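Local coordinates for protein putative glycosidase ph117-related (Bacteroides thetaiotaomicron, PDB 5A7V) that probably cleaves beta-linked manno-oligosaccharides as a member of glycoside hydrolase family GH130, and binds mannose in its central pocket, at residues I207-V212 against P276-P281; V51-E56 against D367-M372; F128-D133 against G142-P147; G201-S206 against W229-V234. All coordinates share one frame; numbering follows the deposited sequence. Where two conformers were deposited one is given.

Interaction 1. Residues I207-V212 against P276-P281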
# COMPACT_ATOMS: atom_id res chain seq x y z
N ILE A 207 1.82 -4.87 7.89
CA ILE A 207 2.52 -5.50 9.01
C ILE A 207 3.24 -4.45 9.84
O ILE A 207 3.74 -3.45 9.31
CB ILE A 207 3.45 -6.62 8.49
CG1 ILE A 207 2.66 -7.70 7.80
CG2 ILE A 207 4.31 -7.22 9.61
CD1 ILE A 207 3.47 -8.78 7.10
N LEU A 208 3.26 -4.65 11.18
CA LEU A 208 3.97 -3.74 12.07
C LEU A 208 5.49 -3.88 11.96
O LEU A 208 6.00 -5.03 12.03
CB LEU A 208 3.52 -3.98 13.51
CG LEU A 208 4.15 -3.10 14.58
CD1 LEU A 208 3.73 -1.64 14.38
CD2 LEU A 208 3.72 -3.57 15.95
N THR A 209 6.18 -2.75 11.90
CA THR A 209 7.64 -2.65 11.78
C THR A 209 8.18 -1.60 12.74
O THR A 209 7.41 -0.80 13.33
CB THR A 209 8.06 -2.25 10.34
OG1 THR A 209 7.66 -0.87 10.09
CG2 THR A 209 7.47 -3.16 9.29
N GLU A 210 9.51 -1.58 12.88
CA GLU A 210 10.23 -0.60 13.66
C GLU A 210 11.59 -0.38 13.03
O GLU A 210 12.17 -1.34 12.51
CB GLU A 210 10.38 -1.05 15.13
CG GLU A 210 11.02 -0.04 16.07
CD GLU A 210 11.18 -0.52 17.51
OE1 GLU A 210 11.03 -1.74 17.73
OE2 GLU A 210 11.47 0.36 18.40
N VAL A 211 12.11 0.83 13.12
CA VAL A 211 13.49 1.10 12.71
C VAL A 211 14.41 0.76 13.90
O VAL A 211 14.32 1.40 14.94
CB VAL A 211 13.72 2.53 12.20
CG1 VAL A 211 15.19 2.75 11.79
CG2 VAL A 211 12.81 2.81 11.01
N VAL A 212 15.29 -0.22 13.69
CA VAL A 212 16.23 -0.72 14.68
C VAL A 212 17.63 -0.65 14.04
O VAL A 212 17.85 -1.20 12.96
CB VAL A 212 15.90 -2.18 15.07
CG1 VAL A 212 16.88 -2.69 16.10
CG2 VAL A 212 14.47 -2.32 15.57
N PRO A 276 3.47 -0.70 5.34
CA PRO A 276 3.65 -1.28 6.69
C PRO A 276 3.55 -0.21 7.81
O PRO A 276 3.97 0.95 7.61
CB PRO A 276 5.04 -1.90 6.58
CG PRO A 276 5.15 -2.28 5.13
CD PRO A 276 4.49 -1.15 4.39
N ALA A 277 2.95 -0.59 8.93
CA ALA A 277 2.81 0.31 10.07
C ALA A 277 4.15 0.49 10.78
O ALA A 277 5.01 -0.40 10.70
CB ALA A 277 1.77 -0.18 10.99
N ILE A 278 4.36 1.61 11.48
CA ILE A 278 5.64 1.97 12.06
C ILE A 278 5.51 2.29 13.54
O ILE A 278 4.78 3.19 13.93
CB ILE A 278 6.31 3.16 11.34
CG1 ILE A 278 6.40 2.90 9.84
CG2 ILE A 278 7.68 3.46 11.93
CD1 ILE A 278 6.73 4.14 9.01
N TYR A 279 6.29 1.56 14.36
CA TYR A 279 6.36 1.77 15.79
C TYR A 279 7.29 2.96 16.09
O TYR A 279 8.44 2.94 15.68
CB TYR A 279 6.90 0.49 16.42
CG TYR A 279 6.89 0.45 17.94
CD1 TYR A 279 7.93 1.01 18.67
CD2 TYR A 279 5.83 -0.12 18.62
CE1 TYR A 279 7.93 0.97 20.07
CE2 TYR A 279 5.82 -0.19 20.02
CZ TYR A 279 6.85 0.37 20.73
OH TYR A 279 6.85 0.32 22.10
N THR A 280 6.79 3.99 16.78
CA THR A 280 7.51 5.24 17.05
C THR A 280 7.41 5.53 18.56
O THR A 280 6.58 4.91 19.26
CB THR A 280 6.89 6.45 16.29
OG1 THR A 280 5.73 6.93 16.99
CG2 THR A 280 6.61 6.13 14.85
N PRO A 281 8.18 6.53 19.06
CA PRO A 281 8.08 6.85 20.49
C PRO A 281 6.75 7.44 20.94
O PRO A 281 6.52 7.53 22.14
CB PRO A 281 9.21 7.86 20.73
CG PRO A 281 9.79 8.17 19.43
CD PRO A 281 9.32 7.18 18.42
O HOH W 1 10.75 3.06 17.98
O HOH W 2 10.65 3.12 14.05

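Interaction 2. Residues V51-E56 against D367-M372. With MAN (alpha-D-mannopyranose), chain E; SO4 (sulfate ion), chain F.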
# COMPACT_ATOMS: atom_id res chain seq x y z
N VAL A 51 7.73 7.99 -11.76
CA VAL A 51 9.00 7.29 -11.81
C VAL A 51 8.91 5.98 -12.55
O VAL A 51 9.95 5.52 -13.02
CB VAL A 51 9.66 7.14 -10.43
CG1 VAL A 51 10.05 8.49 -9.85
CG2 VAL A 51 8.79 6.35 -9.47
N ILE A 52 7.74 5.34 -12.60
CA ILE A 52 7.52 4.11 -13.37
C ILE A 52 6.22 4.27 -14.17
O ILE A 52 5.18 4.54 -13.59
CB ILE A 52 7.51 2.82 -12.50
CG1 ILE A 52 8.84 2.68 -11.71
CG2 ILE A 52 7.20 1.60 -13.36
CD1 ILE A 52 8.89 1.64 -10.63
N SER A 53 6.33 4.10 -15.50
CA SER A 53 5.23 4.18 -16.42
C SER A 53 5.17 2.89 -17.27
O SER A 53 6.20 2.19 -17.40
CB SER A 53 5.39 5.37 -17.38
OG SER A 53 5.40 6.61 -16.68
N PRO A 54 4.02 2.61 -17.89
CA PRO A 54 3.92 1.45 -18.77
C PRO A 54 4.94 1.43 -19.91
O PRO A 54 5.40 2.50 -20.37
CB PRO A 54 2.50 1.54 -19.33
CG PRO A 54 1.76 2.28 -18.31
CD PRO A 54 2.71 3.25 -17.68
N ILE A 55 5.30 0.23 -20.31
CA ILE A 55 6.17 0.02 -21.49
C ILE A 55 5.43 -0.96 -22.38
O ILE A 55 4.99 -2.01 -21.97
CB ILE A 55 7.56 -0.54 -21.09
CG1 ILE A 55 8.32 0.47 -20.22
CG2 ILE A 55 8.39 -0.84 -22.35
CD1 ILE A 55 9.61 -0.07 -19.64
N GLU A 56 5.33 -0.55 -23.64
CA GLU A 56 4.56 -1.24 -24.66
C GLU A 56 5.19 -2.56 -25.14
O GLU A 56 4.50 -3.56 -25.33
CB GLU A 56 4.35 -0.26 -25.84
CG GLU A 56 5.60 0.26 -26.62
CD GLU A 56 6.84 0.73 -25.80
OE1 GLU A 56 6.87 1.84 -25.14
OE2 GLU A 56 7.83 -0.03 -25.85
N ASP A 367 -4.30 4.76 -10.47
CA ASP A 367 -4.28 3.41 -11.02
C ASP A 367 -3.55 3.29 -12.38
O ASP A 367 -3.81 2.38 -13.15
CB ASP A 367 -5.66 2.72 -11.10
CG ASP A 367 -6.35 2.46 -9.77
OD1 ASP A 367 -5.84 2.79 -8.68
OD2 ASP A 367 -7.46 1.81 -9.85
N SER A 368 -2.60 4.21 -12.63
CA SER A 368 -1.92 4.27 -13.92
C SER A 368 -0.40 4.34 -13.89
O SER A 368 0.24 3.78 -14.80
CB SER A 368 -2.48 5.43 -14.76
OG SER A 368 -3.80 5.08 -15.25
N LYS A 369 0.16 5.08 -12.94
CA LYS A 369 1.60 5.33 -12.83
C LYS A 369 2.08 5.04 -11.41
O LYS A 369 1.26 4.98 -10.47
CB LYS A 369 1.98 6.78 -13.25
CG LYS A 369 1.39 7.26 -14.60
CD LYS A 369 2.08 6.56 -15.74
CE LYS A 369 1.97 7.16 -17.15
NZ LYS A 369 0.62 7.09 -17.70
N VAL A 370 3.40 5.01 -11.24
CA VAL A 370 4.01 5.01 -9.90
C VAL A 370 4.67 6.36 -9.65
O VAL A 370 5.47 6.83 -10.49
CB VAL A 370 5.09 3.90 -9.74
CG1 VAL A 370 5.77 3.98 -8.36
CG2 VAL A 370 4.46 2.52 -9.94
N GLY A 371 4.39 6.94 -8.49
CA GLY A 371 5.03 8.17 -8.06
C GLY A 371 5.82 7.94 -6.78
O GLY A 371 5.61 6.95 -6.06
N MET A 372 6.69 8.91 -6.49
CA MET A 372 7.42 8.91 -5.24
C MET A 372 7.48 10.31 -4.63
O MET A 372 7.32 11.33 -5.34
CB MET A 372 8.78 8.24 -5.42
CG MET A 372 9.73 8.95 -6.27
SD MET A 372 10.60 10.32 -5.51
CE MET A 372 11.22 9.66 -4.04
C1 MAN E . -9.07 -0.28 -4.12
C2 MAN E . -7.56 -0.39 -3.84
C3 MAN E . -6.64 -0.38 -5.08
C4 MAN E . -7.09 0.68 -6.10
C5 MAN E . -8.35 1.44 -5.66
C6 MAN E . -8.89 2.39 -6.76
O1 MAN E . -9.84 0.28 -2.92
O2 MAN E . -7.38 -1.62 -3.13
O3 MAN E . -6.62 -1.62 -5.76
O4 MAN E . -5.97 1.53 -6.30
O5 MAN E . -9.36 0.44 -5.33
O6 MAN E . -9.29 1.61 -7.90
S SO4 F . 10.22 4.68 -17.46
O1 SO4 F . 11.06 3.59 -16.86
O2 SO4 F . 8.91 4.72 -16.78
O3 SO4 F . 10.05 4.40 -18.91
O4 SO4 F . 10.89 6.00 -17.29

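Interaction 3. Residues F128-D133 against G142-P147. With MAN (alpha-D-mannopyranose), chain D; BMA (beta-D-mannopyranose), chain C; MAN (alpha-D-mannopyranose), chain E.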
# COMPACT_ATOMS: atom_id res chain seq x y z
N PHE A 128 6.64 -11.90 -10.10
CA PHE A 128 5.59 -12.55 -9.31
C PHE A 128 4.31 -12.48 -10.13
O PHE A 128 3.94 -11.40 -10.63
CB PHE A 128 5.44 -11.84 -7.96
CG PHE A 128 4.57 -12.57 -6.96
CD1 PHE A 128 5.06 -13.74 -6.36
CD2 PHE A 128 3.34 -12.10 -6.56
CE1 PHE A 128 4.29 -14.41 -5.42
CE2 PHE A 128 2.57 -12.74 -5.62
CZ PHE A 128 3.05 -13.91 -5.02
N TYR A 129 3.62 -13.61 -10.29
CA TYR A 129 2.52 -13.70 -11.24
C TYR A 129 1.72 -14.96 -11.03
O TYR A 129 2.27 -15.95 -10.43
CB TYR A 129 3.09 -13.66 -12.68
CG TYR A 129 4.39 -14.46 -12.92
CD1 TYR A 129 4.38 -15.84 -13.13
CD2 TYR A 129 5.61 -13.84 -12.84
CE1 TYR A 129 5.57 -16.55 -13.27
CE2 TYR A 129 6.81 -14.51 -13.02
CZ TYR A 129 6.78 -15.87 -13.24
OH TYR A 129 7.95 -16.58 -13.44
N PRO A 130 0.52 -15.05 -11.56
CA PRO A 130 -0.25 -16.29 -11.48
C PRO A 130 0.42 -17.40 -12.31
O PRO A 130 1.06 -17.13 -13.35
CB PRO A 130 -1.62 -15.91 -12.02
CG PRO A 130 -1.38 -14.70 -12.87
CD PRO A 130 -0.26 -13.97 -12.22
N ASP A 131 0.40 -18.61 -11.78
CA ASP A 131 1.14 -19.74 -12.39
C ASP A 131 0.42 -21.04 -12.08
O ASP A 131 -0.64 -21.06 -11.41
CB ASP A 131 2.62 -19.66 -11.94
CG ASP A 131 3.65 -20.38 -12.83
OD1 ASP A 131 3.31 -21.30 -13.61
OD2 ASP A 131 4.85 -19.96 -12.72
N ASN A 132 1.01 -22.15 -12.56
CA ASN A 132 0.46 -23.49 -12.43
C ASN A 132 0.85 -24.06 -11.05
O ASN A 132 1.68 -24.95 -10.92
CB ASN A 132 1.00 -24.36 -13.57
CG ASN A 132 0.72 -23.77 -14.94
OD1 ASN A 132 1.62 -23.21 -15.66
ND2 ASN A 132 -0.48 -23.89 -15.30
N ASP A 133 0.25 -23.48 -10.01
CA ASP A 133 0.70 -23.62 -8.66
C ASP A 133 -0.50 -23.83 -7.72
O ASP A 133 -1.66 -23.97 -8.18
CB ASP A 133 1.63 -22.42 -8.29
CG ASP A 133 0.91 -21.06 -8.27
OD1 ASP A 133 -0.30 -21.04 -8.03
OD2 ASP A 133 1.65 -20.07 -8.49
N GLY A 142 -7.20 -12.82 -12.66
CA GLY A 142 -6.90 -11.47 -12.25
C GLY A 142 -5.48 -11.23 -11.78
O GLY A 142 -4.94 -10.13 -11.82
N GLY A 143 -4.83 -12.30 -11.28
CA GLY A 143 -3.42 -12.21 -10.86
C GLY A 143 -3.22 -11.72 -9.44
O GLY A 143 -4.01 -12.04 -8.54
N CYS A 144 -2.11 -11.01 -9.27
CA CYS A 144 -1.52 -10.72 -7.96
C CYS A 144 -1.36 -9.21 -7.88
O CYS A 144 -0.61 -8.61 -8.65
CB CYS A 144 -0.16 -11.42 -7.83
SG CYS A 144 -0.23 -13.18 -8.26
N GLU A 145 -2.09 -8.59 -6.95
CA GLU A 145 -2.27 -7.13 -6.92
C GLU A 145 -1.71 -6.50 -5.65
O GLU A 145 -1.68 -7.14 -4.58
CB GLU A 145 -3.76 -6.75 -6.95
CG GLU A 145 -4.55 -7.40 -8.05
CD GLU A 145 -6.04 -7.15 -7.97
OE1 GLU A 145 -6.57 -6.85 -6.86
OE2 GLU A 145 -6.74 -7.36 -9.02
N ASP A 146 -1.31 -5.25 -5.73
CA ASP A 146 -1.20 -4.37 -4.57
C ASP A 146 -0.31 -4.92 -3.43
O ASP A 146 -0.74 -5.07 -2.28
CB ASP A 146 -2.58 -3.99 -4.01
CG ASP A 146 -3.52 -3.28 -4.99
OD1 ASP A 146 -3.09 -2.92 -6.09
OD2 ASP A 146 -4.68 -3.11 -4.56
N PRO A 147 0.96 -5.18 -3.77
CA PRO A 147 1.87 -5.76 -2.76
C PRO A 147 2.29 -4.75 -1.71
O PRO A 147 2.46 -3.57 -1.99
CB PRO A 147 3.09 -6.21 -3.60
CG PRO A 147 3.11 -5.17 -4.71
CD PRO A 147 1.64 -4.94 -5.05
C1 MAN D . -11.17 -3.47 -7.30
C2 MAN D . -9.97 -2.62 -7.23
C3 MAN D . -9.08 -3.15 -8.34
C4 MAN D . -8.82 -4.65 -8.29
C5 MAN D . -10.11 -5.42 -8.07
C6 MAN D . -9.88 -6.82 -7.54
O1 MAN D . -12.02 -3.26 -8.36
O2 MAN D . -9.24 -2.78 -6.02
O3 MAN D . -7.79 -2.52 -8.36
O4 MAN D . -8.23 -5.08 -9.53
O5 MAN D . -10.95 -4.80 -7.12
O6 MAN D . -9.17 -6.83 -6.30
C1 BMA C . -11.14 -3.29 -7.33
C2 BMA C . -9.80 -2.57 -7.53
C3 BMA C . -9.03 -3.29 -8.62
C4 BMA C . -8.90 -4.76 -8.28
C5 BMA C . -10.24 -5.36 -7.86
C6 BMA C . -10.12 -6.79 -7.37
O1 BMA C . -12.02 -2.71 -6.38
O2 BMA C . -9.02 -2.61 -6.33
O3 BMA C . -7.70 -2.69 -8.86
O4 BMA C . -8.41 -5.42 -9.46
O5 BMA C . -10.90 -4.61 -6.82
O6 BMA C . -9.23 -6.92 -6.25
C1 MAN E . -9.07 -0.28 -4.12
C2 MAN E . -7.56 -0.39 -3.84
C3 MAN E . -6.64 -0.38 -5.08
C4 MAN E . -7.09 0.68 -6.10
C5 MAN E . -8.35 1.44 -5.66
C6 MAN E . -8.89 2.39 -6.76
O1 MAN E . -9.84 0.28 -2.92
O2 MAN E . -7.38 -1.62 -3.13
O3 MAN E . -6.62 -1.62 -5.76
O4 MAN E . -5.97 1.53 -6.30
O5 MAN E . -9.36 0.44 -5.33
O6 MAN E . -9.29 1.61 -7.90

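Interaction 4. Residues G201-S206 against W229-V234. With MAN (alpha-D-mannopyranose), chain D; BMA (beta-D-mannopyranose), chain C; MAN (alpha-D-mannopyranose), chain E.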
# COMPACT_ATOMS: atom_id res chain seq x y z
N GLY A 201 -13.84 -11.58 1.35
CA GLY A 201 -13.24 -10.61 0.44
C GLY A 201 -12.46 -9.61 1.27
O GLY A 201 -12.98 -8.92 2.17
N CYS A 202 -11.17 -9.55 1.03
CA CYS A 202 -10.26 -8.73 1.81
C CYS A 202 -9.00 -8.39 1.03
O CYS A 202 -8.68 -9.05 0.03
CB CYS A 202 -9.95 -9.41 3.15
SG CYS A 202 -9.25 -11.07 3.05
N LYS A 203 -8.26 -7.40 1.54
CA LYS A 203 -7.05 -6.88 0.90
C LYS A 203 -6.38 -5.87 1.82
O LYS A 203 -6.96 -5.51 2.85
CB LYS A 203 -7.36 -6.27 -0.49
CG LYS A 203 -8.42 -5.15 -0.47
CD LYS A 203 -8.60 -4.49 -1.85
CE LYS A 203 -9.14 -5.44 -2.87
NZ LYS A 203 -9.28 -4.84 -4.22
N SER A 204 -5.19 -5.45 1.45
CA SER A 204 -4.49 -4.29 2.05
C SER A 204 -4.00 -4.57 3.48
O SER A 204 -4.63 -4.16 4.46
CB SER A 204 -5.35 -3.03 1.96
OG SER A 204 -5.59 -2.75 0.58
N GLY A 205 -2.86 -5.28 3.55
CA GLY A 205 -2.28 -5.70 4.82
C GLY A 205 -0.99 -4.99 5.16
O GLY A 205 -0.00 -5.11 4.40
N SER A 206 -0.95 -4.30 6.30
CA SER A 206 0.18 -3.47 6.79
C SER A 206 0.75 -4.09 8.07
O SER A 206 0.23 -3.89 9.19
CB SER A 206 -0.36 -2.07 7.11
OG SER A 206 -0.93 -1.44 5.95
N TRP A 229 -5.15 -4.40 8.72
CA TRP A 229 -5.55 -4.75 7.39
C TRP A 229 -6.97 -4.26 7.11
O TRP A 229 -7.74 -4.04 8.04
CB TRP A 229 -5.40 -6.29 7.18
CG TRP A 229 -6.32 -7.08 8.02
CD1 TRP A 229 -6.10 -7.50 9.31
CD2 TRP A 229 -7.61 -7.56 7.66
NE1 TRP A 229 -7.18 -8.19 9.79
CE2 TRP A 229 -8.15 -8.22 8.81
CE3 TRP A 229 -8.42 -7.41 6.52
CZ2 TRP A 229 -9.41 -8.81 8.81
CZ3 TRP A 229 -9.69 -7.98 6.54
CH2 TRP A 229 -10.18 -8.65 7.70
N GLY A 230 -7.30 -4.15 5.83
CA GLY A 230 -8.65 -3.87 5.39
C GLY A 230 -8.79 -2.69 4.47
O GLY A 230 -7.91 -1.85 4.39
N GLU A 231 -9.92 -2.71 3.80
CA GLU A 231 -10.33 -1.66 2.84
C GLU A 231 -11.47 -0.76 3.36
O GLU A 231 -11.36 0.49 3.37
CB GLU A 231 -10.71 -2.33 1.51
CG GLU A 231 -11.19 -1.42 0.41
CD GLU A 231 -11.76 -2.12 -0.79
OE1 GLU A 231 -12.17 -3.30 -0.74
OE2 GLU A 231 -11.81 -1.46 -1.86
N GLU A 232 -12.59 -1.38 3.73
CA GLU A 232 -13.78 -0.63 4.17
C GLU A 232 -13.72 -0.15 5.63
O GLU A 232 -14.46 0.73 6.03
CB GLU A 232 -15.04 -1.49 3.99
CG GLU A 232 -15.33 -1.87 2.54
CD GLU A 232 -16.47 -2.88 2.36
OE1 GLU A 232 -17.17 -3.21 3.31
OE2 GLU A 232 -16.65 -3.35 1.24
N HIS A 233 -12.91 -0.82 6.43
CA HIS A 233 -12.62 -0.49 7.84
C HIS A 233 -11.19 -0.95 8.11
O HIS A 233 -10.66 -1.78 7.32
CB HIS A 233 -13.53 -1.24 8.83
CG HIS A 233 -14.97 -1.09 8.53
ND1 HIS A 233 -15.75 -0.06 9.03
CD2 HIS A 233 -15.77 -1.82 7.72
CE1 HIS A 233 -16.97 -0.17 8.52
NE2 HIS A 233 -17.00 -1.23 7.72
N VAL A 234 -10.59 -0.40 9.16
CA VAL A 234 -9.30 -0.93 9.64
C VAL A 234 -9.56 -2.02 10.69
O VAL A 234 -10.19 -1.77 11.72
CB VAL A 234 -8.39 0.17 10.21
CG1 VAL A 234 -7.11 -0.41 10.78
CG2 VAL A 234 -8.12 1.22 9.13
C1 MAN D . -11.17 -3.47 -7.30
C2 MAN D . -9.97 -2.62 -7.23
C3 MAN D . -9.08 -3.15 -8.34
C4 MAN D . -8.82 -4.65 -8.29
C5 MAN D . -10.11 -5.42 -8.07
C6 MAN D . -9.88 -6.82 -7.54
O1 MAN D . -12.02 -3.26 -8.36
O2 MAN D . -9.24 -2.78 -6.02
O3 MAN D . -7.79 -2.52 -8.36
O4 MAN D . -8.23 -5.08 -9.53
O5 MAN D . -10.95 -4.80 -7.12
O6 MAN D . -9.17 -6.83 -6.30
C1 BMA C . -11.14 -3.29 -7.33
C2 BMA C . -9.80 -2.57 -7.53
C3 BMA C . -9.03 -3.29 -8.62
C4 BMA C . -8.90 -4.76 -8.28
C5 BMA C . -10.24 -5.36 -7.86
C6 BMA C . -10.12 -6.79 -7.37
O1 BMA C . -12.02 -2.71 -6.38
O2 BMA C . -9.02 -2.61 -6.33
O3 BMA C . -7.70 -2.69 -8.86
O4 BMA C . -8.41 -5.42 -9.46
O5 BMA C . -10.90 -4.61 -6.82
O6 BMA C . -9.23 -6.92 -6.25
C1 MAN E . -9.07 -0.28 -4.12
C2 MAN E . -7.56 -0.39 -3.84
C3 MAN E . -6.64 -0.38 -5.08
C4 MAN E . -7.09 0.68 -6.10
C5 MAN E . -8.35 1.44 -5.66
C6 MAN E . -8.89 2.39 -6.76
O1 MAN E . -9.84 0.28 -2.92
O2 MAN E . -7.38 -1.62 -3.13
O3 MAN E . -6.62 -1.62 -5.76
O4 MAN E . -5.97 1.53 -6.30
O5 MAN E . -9.36 0.44 -5.33
O6 MAN E . -9.29 1.61 -7.90
O HOH W 3 -10.61 -5.71 3.24
O HOH W 4 -11.61 -3.22 -3.83

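Interaction 1. Residues I207-V212 against P276-P281
L208 and T209 lie beside A277 and I278 in parallel register, strands 207-212 and 277-280 approaching to 4.5 Å between axes with their directions 44° apart. Such a splayed parallel pairing is consistent with the junction between successive blades of the five-bladed beta-propeller that GH130 enzymes adopt, since each of these strands also pairs antiparallel with other strands of its own part of the sheet. T209 carries most of the polar exchange. Its N donates to A277 O at 2.9 Å, and its hydroxyl OG1 donates to the same A277 O at 2.8 Å, the two donors arriving from opposite faces of the carbonyl plane. With chi1 at 69°, OG1 sits between the backbone N and the carbonyl carbon, which sets it against A277 O, while CG2 packs over P276 CB; OG1 is also hydrogen-bonded to Q216. One step on, Y279 N donates to T209 O at 2.8 Å in a fairly straight bond that runs nearly along the C=O axis. On the face shared by L208 and A277, L208 CD1 reaches A277 CB at 4.2 Å and also touches Y279 CB. E210 extends alongside the Y279 side chain, both pointing the same way, with carboxylate and ring planes 53° apart. K219 joins the two from outside, forming a salt bridge with E210 OE1 and a cation-pi contact with Y279. Water 1 lies in the plane of the Y279 ring at its edge and donates to E210 OE2 at 2.8 Å and, at longer range, to Y279 O.

Interaction 2. Residues V51-E56 against D367-M372
A classic beta bulge fastens an early loop of the chain to the edge of a late strand, an arrangement consistent with the ring closure of a beta-propeller, in which a piece from near one end of the chain joins the last blade. V51 and I52 both face V370 across it. V370 O receives V51 N at 2.8 Å and, more weakly, I52 N at 3.4 Å, so a single carbonyl serves both bulge residues. The pairing is completed in the other direction by V370 N, which donates to I52 O at 3.0 Å and lies in the carbonyl plane. Side chains fill in around this bridge. I52 and V370 meet branch point to branch point, CB to CB at 3.8 Å. V51 splits its two methyls: CG2 packs against V370, and CG1 meets M372 CG at 3.6 Å, the two side chains crossing at about a right angle. K369 bends at chi2 (-72°) and again at chi4 (-68°), which lays its aliphatic part beside S53, with CD 3.5 Å from S53 OG. P54 CD rests on the same lysine carbon. S53 N donates to sulfate O2 at 2.9 Å; the ion, probably from the crystallisation liquor, is also held by R122. At the far end D367 accepts from O4 and O6 of the chain E mannose, one hydroxyl to each carboxylate oxygen. Strand 87-95 lies against this contact, its Y92 touching both I52 and V370, while strand 75-84 supplies P79 to V370 and T76 to P54.

Interaction 3. Residues F128-D133 against G142-P147
P130 and G143 bring the two backbones to 5.2 Å between CA atoms, and Y129 lies 6.0 Å from C144 by the same measure, so an irregular loop runs beside the start of strand 143-147 without pairing with it. The contact between them is made by packing. G143 has a positive phi of 85°, a backbone shape in which a CB would press on the preceding carbonyl oxygen; its bare CA lies 3.8 Å from P130 CG. C144 fills the space between the proline and the F128 ring. Its CB approaches F128 CE2 at 3.8 Å and is about equally near CD2, while SG is 4.6 Å from the ring centroid and 44° off the ring normal, an oblique sulfur-aromatic contact. The same sulfur also lies against the peptide between Y129 and P130, meeting Y129 C at 3.8 Å and P130 CD at 4.0 Å. With chi1 at -169°, F128 has its ring anti to the backbone N and directed at the cysteine. This is consistent with the passage from one blade to the next of a beta-propeller: the loop follows strand 121-122, and strand 143-151 begins a new antiparallel sheet. Further along that strand, E145 and D146 turn to the sugars, and D146 OD2 lies 2.7 Å from O3 of the mannose of chain E. R93 forms a salt bridge with D146 OD1, and N78 donates to the same oxygen. Outside the two segments, Y161 and W182 each meet the F128 ring edge-to-face, K184 adds a cation-pi contact, and Y161 also touches C144.

Interaction 4. Residues G201-S206 against W229-V234
G230 N is gripped by two carbonyls of the facing segment: it donates to S204 O at 3.0 Å, with the donor tilted 28° from the carbonyl plane, and weakly to K203 O at 3.3 Å. G205 and W229 pair next to it as an antiparallel non-hydrogen-bonded pair. W229 CA also points a C-H at S204 O, and the indole reaches back so that CZ3 touches C202 CB at 3.7 Å. K203 and E231 cross obliquely, lysine CD 3.9 Å from E231 OE1, and carry the contact into the mannose pocket. Beyond CG the lysine bends at chi3 (64°) and is otherwise extended, which sends NZ to the sugar site where overlapping alpha and beta anomers are modelled; K203 NZ donates to BMA O6, of the beta anomer, at 2.9 Å. Water 4 accepts from K203 NZ and lies 2.6 Å from E231 OE2, an oxygen that is itself 2.8 Å from O1 of the chain E mannose. Strand 270-280 flanks the pair, its E272 touching both K203 and E231 and accepting from S204 OG, while strand 169-176 places P169 against K203 and L171 against C202 and W229.

Overall arrangement
All four contacts belong to what is probably a single five-bladed propeller around the mannose site. Along the chain, interaction 2 joins residues 311 positions apart and encloses the rest: interaction 3 closes first, and interactions 1 and 4 then alternate their segments. Those two share strand 205-212 and touch where S206 packs on P276 and A277, though their centres are 18 Å apart. Interaction 2 lies across the centre of the chain from both, its centre about 27 Å from that of interaction 1. Interactions 2, 3 and 4 each bring a carboxylate to the same chain E mannose, so widely separated parts of the sequence converge on one pocket.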